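Local coordinates for signal recognition particle subunit SRP68 (Chaetomium thermophilum, PDB 4P3G), which probably helps to target secretory and membrane proteins to the endoplasmic reticulum within the signal recognition particle, this chain being the RNA-binding domain of SRP68, at residues F13-T16 with S17-A21; A28-R31 with T32-G36; K37-N40 with C41-L45. All blocks are in the same frame, centred on the assembly; numbering follows the deposited sequence.

Interaction 1. Residues F13-T16 with S17-A21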
ATOM      1  N   PHE A  13      -7.838  14.726 -28.074  1.00 78.83           N
ATOM      2  CA  PHE A  13      -8.936  15.565 -28.537  1.00 85.37           C
ATOM      3  C   PHE A  13      -9.816  16.018 -27.357  1.00 87.77           C
ATOM      4  O   PHE A  13     -10.185  17.187 -27.265  1.00 92.32           O
ATOM      5  CB  PHE A  13      -9.807  14.816 -29.540  1.00 84.20           C
ATOM      6  CG  PHE A  13     -11.065  15.554 -29.911  1.00 80.79           C
ATOM      7  CD1 PHE A  13     -11.034  16.575 -30.848  1.00 79.34           C
ATOM      8  CD2 PHE A  13     -12.277  15.241 -29.300  1.00 80.41           C
ATOM      9  CE1 PHE A  13     -12.186  17.256 -31.186  1.00 78.26           C
ATOM     10  CE2 PHE A  13     -13.439  15.923 -29.629  1.00 78.62           C
ATOM     11  CZ  PHE A  13     -13.396  16.933 -30.569  1.00 76.33           C
ATOM     12  N   VAL A  14     -10.173  15.090 -26.476  1.00 81.69           N
ATOM     13  CA  VAL A  14     -11.024  15.416 -25.338  1.00 79.61           C
ATOM     14  C   VAL A  14     -10.380  16.408 -24.382  1.00 84.65           C
ATOM     15  O   VAL A  14     -10.995  17.413 -24.044  1.00 84.80           O
ATOM     16  CB  VAL A  14     -11.437  14.157 -24.557  1.00 75.22           C
ATOM     17  CG1 VAL A  14     -12.009  14.518 -23.209  1.00 76.55           C
ATOM     18  CG2 VAL A  14     -12.443  13.359 -25.357  1.00 80.15           C
ATOM     19  N   VAL A  15      -9.163  16.125 -23.927  1.00 88.69           N
ATOM     20  CA  VAL A  15      -8.469  17.044 -23.018  1.00 88.36           C
ATOM     21  C   VAL A  15      -8.282  18.442 -23.643  1.00 93.53           C
ATOM     22  O   VAL A  15      -8.416  19.453 -22.951  1.00101.17           O
ATOM     23  CB  VAL A  15      -7.103  16.477 -22.556  1.00 80.10           C
ATOM     24  CG1 VAL A  15      -6.258  17.564 -21.910  1.00 78.88           C
ATOM     25  CG2 VAL A  15      -7.312  15.329 -21.597  1.00 67.82           C
ATOM     26  N   THR A  16      -8.021  18.499 -24.949  1.00 85.74           N
ATOM     27  CA  THR A  16      -7.862  19.772 -25.639  1.00 82.51           C
ATOM     28  C   THR A  16      -9.137  20.606 -25.555  1.00 92.21           C
ATOM     29  O   THR A  16      -9.096  21.776 -25.187  1.00 98.82           O
ATOM     30  CB  THR A  16      -7.513  19.571 -27.108  1.00 85.50           C
ATOM     31  OG1 THR A  16      -6.181  19.056 -27.217  1.00 91.04           O
ATOM     32  CG2 THR A  16      -7.601  20.897 -27.867  1.00 91.97           C
ATOM     33  N   SER A  17     -10.274  19.997 -25.875  1.00 92.07           N
ATOM     34  CA  SER A  17     -11.542  20.709 -25.856  1.00 90.86           C
ATOM     35  C   SER A  17     -11.860  21.227 -24.466  1.00 95.60           C
ATOM     36  O   SER A  17     -12.352  22.346 -24.314  1.00 98.82           O
ATOM     37  CB  SER A  17     -12.679  19.804 -26.312  1.00 88.61           C
ATOM     38  OG  SER A  17     -12.435  19.299 -27.600  1.00 95.69           O
ATOM     39  N   ARG A  18     -11.540  20.432 -23.449  1.00 95.76           N
ATOM     40  CA  ARG A  18     -11.835  20.826 -22.087  1.00 92.62           C
ATOM     41  C   ARG A  18     -10.958  22.024 -21.758  1.00100.48           C
ATOM     42  O   ARG A  18     -11.446  23.031 -21.239  1.00104.42           O
ATOM     43  CB  ARG A  18     -11.560  19.675 -21.130  1.00 82.48           C
ATOM     44  CG  ARG A  18     -12.507  18.515 -21.302  1.00 80.66           C
ATOM     45  CD  ARG A  18     -12.288  17.533 -20.199  1.00 79.34           C
ATOM     46  NE  ARG A  18     -13.075  16.314 -20.329  1.00 78.81           N
ATOM     47  CZ  ARG A  18     -12.970  15.282 -19.497  1.00 81.51           C
ATOM     48  NH1 ARG A  18     -12.107  15.318 -18.479  1.00 75.91           N
ATOM     49  NH2 ARG A  18     -13.733  14.218 -19.680  1.00 87.27           N
ATOM     50  N   GLU A  19      -9.687  21.943 -22.148  1.00 99.88           N
ATOM     51  CA  GLU A  19      -8.749  23.030 -21.926  1.00108.92           C
ATOM     52  C   GLU A  19      -9.178  24.276 -22.687  1.00107.09           C
ATOM     53  O   GLU A  19      -8.970  25.374 -22.179  1.00110.53           O
ATOM     54  CB  GLU A  19      -7.326  22.649 -22.309  1.00122.15           C
ATOM     55  CG  GLU A  19      -6.704  21.581 -21.419  1.00129.83           C
ATOM     56  CD  GLU A  19      -5.372  21.107 -21.959  1.00139.30           C
ATOM     57  OE1 GLU A  19      -4.985  21.596 -23.040  1.00141.89           O
ATOM     58  OE2 GLU A  19      -4.719  20.256 -21.313  1.00143.01           O
ATOM     59  N   LYS A  20      -9.745  24.121 -23.891  1.00 99.70           N
ATOM     60  CA  LYS A  20     -10.169  25.280 -24.687  1.00 97.04           C
ATOM     61  C   LYS A  20     -11.236  26.082 -23.960  1.00 96.51           C
ATOM     62  O   LYS A  20     -11.121  27.295 -23.797  1.00 99.89           O
ATOM     63  CB  LYS A  20     -10.774  24.873 -26.034  1.00 96.50           C
ATOM     64  CG  LYS A  20     -11.416  26.110 -26.718  1.00128.18           C
ATOM     65  CD  LYS A  20     -12.313  25.840 -27.915  1.00123.72           C
ATOM     66  CE  LYS A  20     -11.553  25.359 -29.116  1.00121.34           C
ATOM     67  NZ  LYS A  20     -12.498  25.034 -30.207  1.00119.28           N
ATOM     68  N   ALA A  21     -12.275  25.382 -23.529  1.00 94.00           N
ATOM     69  CA  ALA A  21     -13.443  26.011 -22.942  1.00 94.82           C
ATOM     70  C   ALA A  21     -13.200  26.569 -21.551  1.00100.21           C
ATOM     71  O   ALA A  21     -13.844  27.536 -21.147  1.00108.36           O
ATOM     72  CB  ALA A  21     -14.573  25.053 -22.916  1.00 91.44           C
TER
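Phe13 O is gripped twice by the same residue one helical turn on: Ser17 N and Ser17 OG each give it a hydrogen bond, both 3.1 Å long. The N-H points at the oxygen at 163°, and the two donors come in from opposite faces of the carbonyl plane. The hydroxyl gets there because Ser17 OG sits beside its own backbone N (chi1 -58°), turned back toward the preceding turn. There it also lies over one face of the Phe13 ring, displaced toward the rim, with OG 3.9 Å from Phe13 CZ. With the hydroxyl gone, as in an alanine here, Phe13 O would probably keep a single donor and the ring face would lose its polar neighbour.

Beyond this pair the helix 10-21 continues with regular i to i+4 bonds, among them Glu19 N to Val15 O at 2.9 Å. On the flank next to Phe13, Val14 and Arg18 run side by side in the same direction; Val14 CG1 approaches Arg18 NE to 3.6 Å, meeting the guanidinium at an oblique slant. The arginine chain is extended from CG to NE, which carries its charge to a salt bridge with Glu81 and a cation-pi contact with Trp84. Val15 and Glu19 cross at a slant, and methyl Val15 CG1 meets Glu19 OE2.

Phe13 packs on Leu77 and Leu78 of helix 71-93, while Val14 reaches Tyr145 of helix 136-156, so this short helix is wedged among longer ones of the RNA-binding domain. Its chemistry thus divides: the buried Ser17 hydroxyl is satisfied inside the helix by a backbone carbonyl, whereas the charge of Arg18 is met by an acid from another helix, probably steadying the guanidinium.

Interaction 2. Residues A28-R31 with T32-G36; sequences ATYR and TQLSG
Tyr30 CG stands anti to its own nitrogen (chi1 -173°), while Leu34 CG lies beside its own (chi1 -72°), and the two choices swing phenol and isobutyl group together one turn apart on helix 27-44, an i to i+4 CH-pi pair. Leu34 CD1 sits over the centre of one Tyr30 ring face, 3.4 Å from the centroid and 12° off the ring normal. Of the ring atoms, Tyr30 CE1 lies nearest Leu34 CG, and CD2 overhangs that side. The phenol oxygen Tyr30 OH looks beyond the helix and hydrogen-bonds Glu81, and Leu34 packs on Leu78, so the buried pair seats helix 27-44 against helix 71-93; Tyr30 also meets Ser17 and Ala21 of helix 10-21.

On a neighbouring flank Thr29 and Gln33 lie side by side, pointing alike, with the methyl Thr29 CG2 3.4 Å from the amide nitrogen Gln33 NE2. The backbone bond beneath them, Gln33 N to Thr29 O, is 2.9 Å long and nearly straight. Ser35 N hydrogen-bonds Arg31 O at 3.1 Å; the further bond from Ser35 OG to Arg31 O, at 2.5 Å, is suspiciously short and its length doubtful.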
ATOM      1  N   ALA A  28     -20.262  25.612 -18.284  1.00 91.86           N
ATOM      2  CA  ALA A  28     -21.394  26.157 -19.002  1.00 90.97           C
ATOM      3  C   ALA A  28     -20.902  26.584 -20.379  1.00 91.88           C
ATOM      4  O   ALA A  28     -21.570  26.340 -21.378  1.00 97.67           O
ATOM      5  CB  ALA A  28     -21.999  27.290 -18.254  1.00 89.50           C
ATOM      6  N   THR A  29     -19.700  27.155 -20.432  1.00 91.00           N
ATOM      7  CA  THR A  29     -19.089  27.594 -21.691  1.00 93.15           C
ATOM      8  C   THR A  29     -18.816  26.446 -22.640  1.00 89.01           C
ATOM      9  O   THR A  29     -19.118  26.514 -23.823  1.00 90.48           O
ATOM     10  CB  THR A  29     -17.716  28.254 -21.440  1.00 96.52           C
ATOM     11  OG1 THR A  29     -17.840  29.296 -20.467  1.00105.83           O
ATOM     12  CG2 THR A  29     -17.117  28.791 -22.731  1.00 93.23           C
ATOM     13  N   TYR A  30     -18.278  25.372 -22.081  1.00 87.64           N
ATOM     14  CA  TYR A  30     -17.879  24.189 -22.824  1.00 90.06           C
ATOM     15  C   TYR A  30     -19.062  23.619 -23.551  1.00 87.40           C
ATOM     16  O   TYR A  30     -19.028  23.379 -24.758  1.00 87.06           O
ATOM     17  CB  TYR A  30     -17.319  23.141 -21.836  1.00 91.75           C
ATOM     18  CG  TYR A  30     -16.709  21.893 -22.458  1.00 87.74           C
ATOM     19  CD1 TYR A  30     -15.977  21.954 -23.635  1.00 86.61           C
ATOM     20  CD2 TYR A  30     -16.836  20.664 -21.841  1.00 85.99           C
ATOM     21  CE1 TYR A  30     -15.412  20.826 -24.182  1.00 83.73           C
ATOM     22  CE2 TYR A  30     -16.282  19.533 -22.384  1.00 86.17           C
ATOM     23  CZ  TYR A  30     -15.567  19.620 -23.556  1.00 83.85           C
ATOM     24  OH  TYR A  30     -15.008  18.484 -24.090  1.00 83.27           O
ATOM     25  N   ARG A  31     -20.124  23.460 -22.785  1.00 83.94           N
ATOM     26  CA  ARG A  31     -21.355  22.875 -23.246  1.00 83.50           C
ATOM     27  C   ARG A  31     -21.920  23.619 -24.455  1.00 91.02           C
ATOM     28  O   ARG A  31     -22.408  22.999 -25.409  1.00 85.33           O
ATOM     29  CB  ARG A  31     -22.321  22.876 -22.083  1.00 81.63           C
ATOM     30  CG  ARG A  31     -23.611  22.228 -22.349  1.00 86.63           C
ATOM     31  CD  ARG A  31     -24.406  22.375 -21.106  1.00 93.10           C
ATOM     32  NE  ARG A  31     -25.789  21.990 -21.288  1.00 97.25           N
ATOM     33  CZ  ARG A  31     -26.737  22.335 -20.440  1.00102.16           C
ATOM     34  NH1 ARG A  31     -26.414  23.078 -19.387  1.00101.83           N
ATOM     35  NH2 ARG A  31     -27.991  21.960 -20.653  1.00109.14           N
ATOM     36  N   THR A  32     -21.844  24.950 -24.412  1.00 99.95           N
ATOM     37  CA  THR A  32     -22.262  25.765 -25.537  1.00 99.48           C
ATOM     38  C   THR A  32     -21.335  25.454 -26.703  1.00 98.02           C
ATOM     39  O   THR A  32     -21.791  25.099 -27.786  1.00101.47           O
ATOM     40  CB  THR A  32     -22.203  27.297 -25.226  1.00 99.95           C
ATOM     41  OG1 THR A  32     -23.236  27.661 -24.303  1.00101.07           O
ATOM     42  CG2 THR A  32     -22.383  28.104 -26.485  1.00 95.29           C
ATOM     43  N   GLN A  33     -20.031  25.550 -26.457  1.00 94.58           N
ATOM     44  CA  GLN A  33     -19.038  25.348 -27.503  1.00 92.70           C
ATOM     45  C   GLN A  33     -19.227  24.003 -28.164  1.00 90.11           C
ATOM     46  O   GLN A  33     -19.245  23.901 -29.375  1.00 94.53           O
ATOM     47  CB  GLN A  33     -17.626  25.435 -26.926  1.00 91.74           C
ATOM     48  CG  GLN A  33     -17.247  26.808 -26.385  1.00 98.46           C
ATOM     49  CD  GLN A  33     -15.781  26.910 -25.995  1.00 97.96           C
ATOM     50  OE1 GLN A  33     -15.046  25.919 -26.035  1.00101.23           O
ATOM     51  NE2 GLN A  33     -15.350  28.109 -25.613  1.00 94.92           N
ATOM     52  N   LEU A  34     -19.429  22.978 -27.352  1.00 87.50           N
ATOM     53  CA  LEU A  34     -19.647  21.634 -27.860  1.00 85.01           C
ATOM     54  C   LEU A  34     -20.899  21.525 -28.731  1.00 89.89           C
ATOM     55  O   LEU A  34     -20.898  20.845 -29.746  1.00 94.56           O
ATOM     56  CB  LEU A  34     -19.729  20.645 -26.700  1.00 84.48           C
ATOM     57  CG  LEU A  34     -18.434  20.313 -25.951  1.00 82.75           C
ATOM     58  CD1 LEU A  34     -18.750  19.505 -24.709  1.00 84.83           C
ATOM     59  CD2 LEU A  34     -17.459  19.556 -26.834  1.00 74.40           C
ATOM     60  N   SER A  35     -21.970  22.185 -28.318  1.00 95.06           N
ATOM     61  CA  SER A  35     -23.233  22.153 -29.049  1.00 99.47           C
ATOM     62  C   SER A  35     -23.115  22.747 -30.445  1.00 99.62           C
ATOM     63  O   SER A  35     -23.780  22.302 -31.375  1.00103.07           O
ATOM     64  CB  SER A  35     -24.286  22.921 -28.258  1.00106.91           C
ATOM     65  OG  SER A  35     -24.329  22.451 -26.919  1.00110.76           O
ATOM     66  N   GLY A  36     -22.265  23.756 -30.579  1.00 96.66           N
ATOM     67  CA  GLY A  36     -21.991  24.369 -31.865  1.00 97.98           C
ATOM     68  C   GLY A  36     -21.195  23.444 -32.761  1.00 97.67           C
ATOM     69  O   GLY A  36     -21.475  23.290 -33.940  1.00 99.12           O
TER

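Interaction 3. Residues K37-N40 with C41-L45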
ATOM      1  N   LYS A  37     -20.170  22.836 -32.188  1.00 99.15           N
ATOM      2  CA  LYS A  37     -19.310  21.938 -32.932  1.00 98.12           C
ATOM      3  C   LYS A  37     -20.041  20.654 -33.309  1.00 94.83           C
ATOM      4  O   LYS A  37     -19.821  20.108 -34.394  1.00101.16           O
ATOM      5  CB  LYS A  37     -18.063  21.656 -32.120  1.00 99.10           C
ATOM      6  CG  LYS A  37     -17.301  22.934 -31.797  1.00108.13           C
ATOM      7  CD  LYS A  37     -15.828  22.670 -31.726  1.00117.30           C
ATOM      8  CE  LYS A  37     -15.206  23.367 -30.539  1.00124.31           C
ATOM      9  NZ  LYS A  37     -14.049  22.559 -30.040  1.00127.22           N
ATOM     10  N   LEU A  38     -20.922  20.184 -32.432  1.00 87.57           N
ATOM     11  CA  LEU A  38     -21.704  18.990 -32.728  1.00 92.51           C
ATOM     12  C   LEU A  38     -22.576  19.252 -33.942  1.00104.25           C
ATOM     13  O   LEU A  38     -22.761  18.384 -34.801  1.00109.44           O
ATOM     14  CB  LEU A  38     -22.611  18.632 -31.555  1.00 93.29           C
ATOM     15  CG  LEU A  38     -23.233  17.236 -31.586  1.00 99.58           C
ATOM     16  CD1 LEU A  38     -22.156  16.175 -31.716  1.00103.13           C
ATOM     17  CD2 LEU A  38     -24.077  16.985 -30.357  1.00101.93           C
ATOM     18  N   LEU A  39     -23.092  20.475 -34.012  1.00106.14           N
ATOM     19  CA  LEU A  39     -23.973  20.886 -35.089  1.00111.38           C
ATOM     20  C   LEU A  39     -23.235  20.915 -36.425  1.00116.27           C
ATOM     21  O   LEU A  39     -23.683  20.318 -37.405  1.00120.70           O
ATOM     22  CB  LEU A  39     -24.550  22.267 -34.768  1.00111.80           C
ATOM     23  CG  LEU A  39     -25.475  22.952 -35.761  1.00113.15           C
ATOM     24  CD1 LEU A  39     -26.736  22.151 -35.973  1.00110.06           C
ATOM     25  CD2 LEU A  39     -25.792  24.317 -35.222  1.00119.63           C
ATOM     26  N   ASN A  40     -22.095  21.593 -36.457  1.00115.24           N
ATOM     27  CA  ASN A  40     -21.294  21.642 -37.666  1.00120.07           C
ATOM     28  C   ASN A  40     -20.886  20.239 -38.074  1.00113.39           C
ATOM     29  O   ASN A  40     -20.829  19.927 -39.259  1.00116.26           O
ATOM     30  CB  ASN A  40     -20.063  22.523 -37.463  1.00130.16           C
ATOM     31  CG  ASN A  40     -20.423  23.982 -37.217  1.00142.71           C
ATOM     32  OD1 ASN A  40     -21.382  24.509 -37.801  1.00146.58           O
ATOM     33  ND2 ASN A  40     -19.664  24.640 -36.345  1.00146.29           N
ATOM     34  N   CYS A  41     -20.637  19.382 -37.088  1.00106.05           N
ATOM     35  CA  CYS A  41     -20.175  18.039 -37.388  1.00104.25           C
ATOM     36  C   CYS A  41     -21.245  17.241 -38.129  1.00104.64           C
ATOM     37  O   CYS A  41     -20.953  16.589 -39.137  1.00103.63           O
ATOM     38  CB  CYS A  41     -19.762  17.305 -36.110  1.00 98.15           C
ATOM     39  SG  CYS A  41     -18.926  15.718 -36.412  1.00113.46           S
ATOM     40  N   ARG A  42     -22.482  17.323 -37.654  1.00102.61           N
ATOM     41  CA  ARG A  42     -23.566  16.571 -38.270  1.00104.53           C
ATOM     42  C   ARG A  42     -23.784  16.999 -39.721  1.00114.17           C
ATOM     43  O   ARG A  42     -24.050  16.165 -40.592  1.00120.92           O
ATOM     44  CB  ARG A  42     -24.849  16.718 -37.450  1.00100.08           C
ATOM     45  CG  ARG A  42     -24.841  15.870 -36.210  1.00 94.50           C
ATOM     46  CD  ARG A  42     -25.898  16.263 -35.210  1.00 98.67           C
ATOM     47  NE  ARG A  42     -25.831  15.396 -34.028  1.00 99.35           N
ATOM     48  CZ  ARG A  42     -26.421  15.641 -32.858  1.00 98.00           C
ATOM     49  NH1 ARG A  42     -27.110  16.755 -32.667  1.00 98.10           N
ATOM     50  NH2 ARG A  42     -26.295  14.776 -31.863  1.00 99.79           N
ATOM     51  N   LYS A  43     -23.659  18.293 -39.991  1.00113.31           N
ATOM     52  CA  LYS A  43     -23.828  18.781 -41.350  1.00113.21           C
ATOM     53  C   LYS A  43     -22.758  18.206 -42.279  1.00116.06           C
ATOM     54  O   LYS A  43     -23.058  17.835 -43.411  1.00123.81           O
ATOM     55  CB  LYS A  43     -23.833  20.304 -41.387  1.00115.20           C
ATOM     56  CG  LYS A  43     -25.090  20.895 -40.776  1.00119.96           C
ATOM     57  CD  LYS A  43     -25.027  22.407 -40.714  1.00130.62           C
ATOM     58  CE  LYS A  43     -26.226  22.991 -39.976  1.00136.99           C
ATOM     59  NZ  LYS A  43     -26.193  24.489 -39.953  1.00144.07           N
ATOM     60  N   LYS A  44     -21.514  18.130 -41.812  1.00113.02           N
ATOM     61  CA  LYS A  44     -20.429  17.588 -42.629  1.00113.62           C
ATOM     62  C   LYS A  44     -20.700  16.151 -43.049  1.00117.16           C
ATOM     63  O   LYS A  44     -20.318  15.730 -44.139  1.00126.30           O
ATOM     64  CB  LYS A  44     -19.102  17.629 -41.876  1.00109.77           C
ATOM     65  CG  LYS A  44     -18.499  19.000 -41.736  1.00115.13           C
ATOM     66  CD  LYS A  44     -16.991  18.912 -41.600  1.00119.97           C
ATOM     67  CE  LYS A  44     -16.405  20.279 -41.331  1.00126.95           C
ATOM     68  NZ  LYS A  44     -17.016  20.846 -40.090  1.00129.67           N
ATOM     69  N   LEU A  45     -21.356  15.405 -42.174  1.00112.42           N
ATOM     70  CA  LEU A  45     -21.624  13.992 -42.401  1.00114.09           C
ATOM     71  C   LEU A  45     -22.970  13.805 -43.059  1.00114.26           C
ATOM     72  O   LEU A  45     -23.411  12.672 -43.262  1.00113.07           O
ATOM     73  CB  LEU A  45     -21.593  13.223 -41.075  1.00116.22           C
ATOM     74  CG  LEU A  45     -20.245  13.135 -40.373  1.00115.82           C
ATOM     75  CD1 LEU A  45     -20.380  12.413 -39.050  1.00112.98           C
ATOM     76  CD2 LEU A  45     -19.285  12.406 -41.284  1.00118.21           C
TER
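Lys37 opens the last turns of helix 27-44 by accepting, through its carbonyl oxygen, the amide of Cys41: Cys41 N to Lys37 O is 2.9 Å. The repeated i to i+4 pattern of an alpha-helix runs on from here, and the side chains on its flanks pair with the same spacing.

Leu38 pairs with Arg42. Its CG is anti to the backbone N (chi1 -166°), which sends the branch toward Arg42, and methyl CD2 meets one face of the guanidinium, displaced toward the rim, with CD2 3.5 Å from Arg42 NH2. The arginine chain, extended from CG to NE, crosses the leucine, so a flat charged group lies upon a buried aliphatic one. Leu38 also packs on Leu78 and Thr79 of helix 71-93, and Cys41 touches Glu71 there, so this end of the helix packs against helix 71-93.

Leu39 and Lys43 run side by side on the outer flank; methyl Leu39 CD1 comes to 4.1 Å from Lys43 CE, a loose contact of leucine with the aliphatic part of the lysine, and both side chains touch Thr49 of the following loop. Asn40 acts through its backbone carbonyl: Lys44 N hydrogen-bonds Asn40 O at 3.2 Å, and the lysine CG lies 3.5 Å from that same Asn40 O.

In the fold
From the N terminus the chain enters helix 10-21, whose turns are joined by interaction 1, then reverses through a short connection into helix 27-44, which carries interaction 2 and, directly after it, interaction 3. All three are local and follow in series; none closes a loop, nests in or crosses another. Side-chain packing between the two helices, Ala21 and Lys20 against Gln33, joins interactions 1 and 2, while the ammonium groups of Lys20 and Lys37 bring like charges close between interactions 1 and 3. Helix 71-93 runs past all three, tying the opening helical pair into the RNA-binding domain; its Glu81 is shared, salt-bridged to Arg18 and hydrogen-bonded to Tyr30 OH.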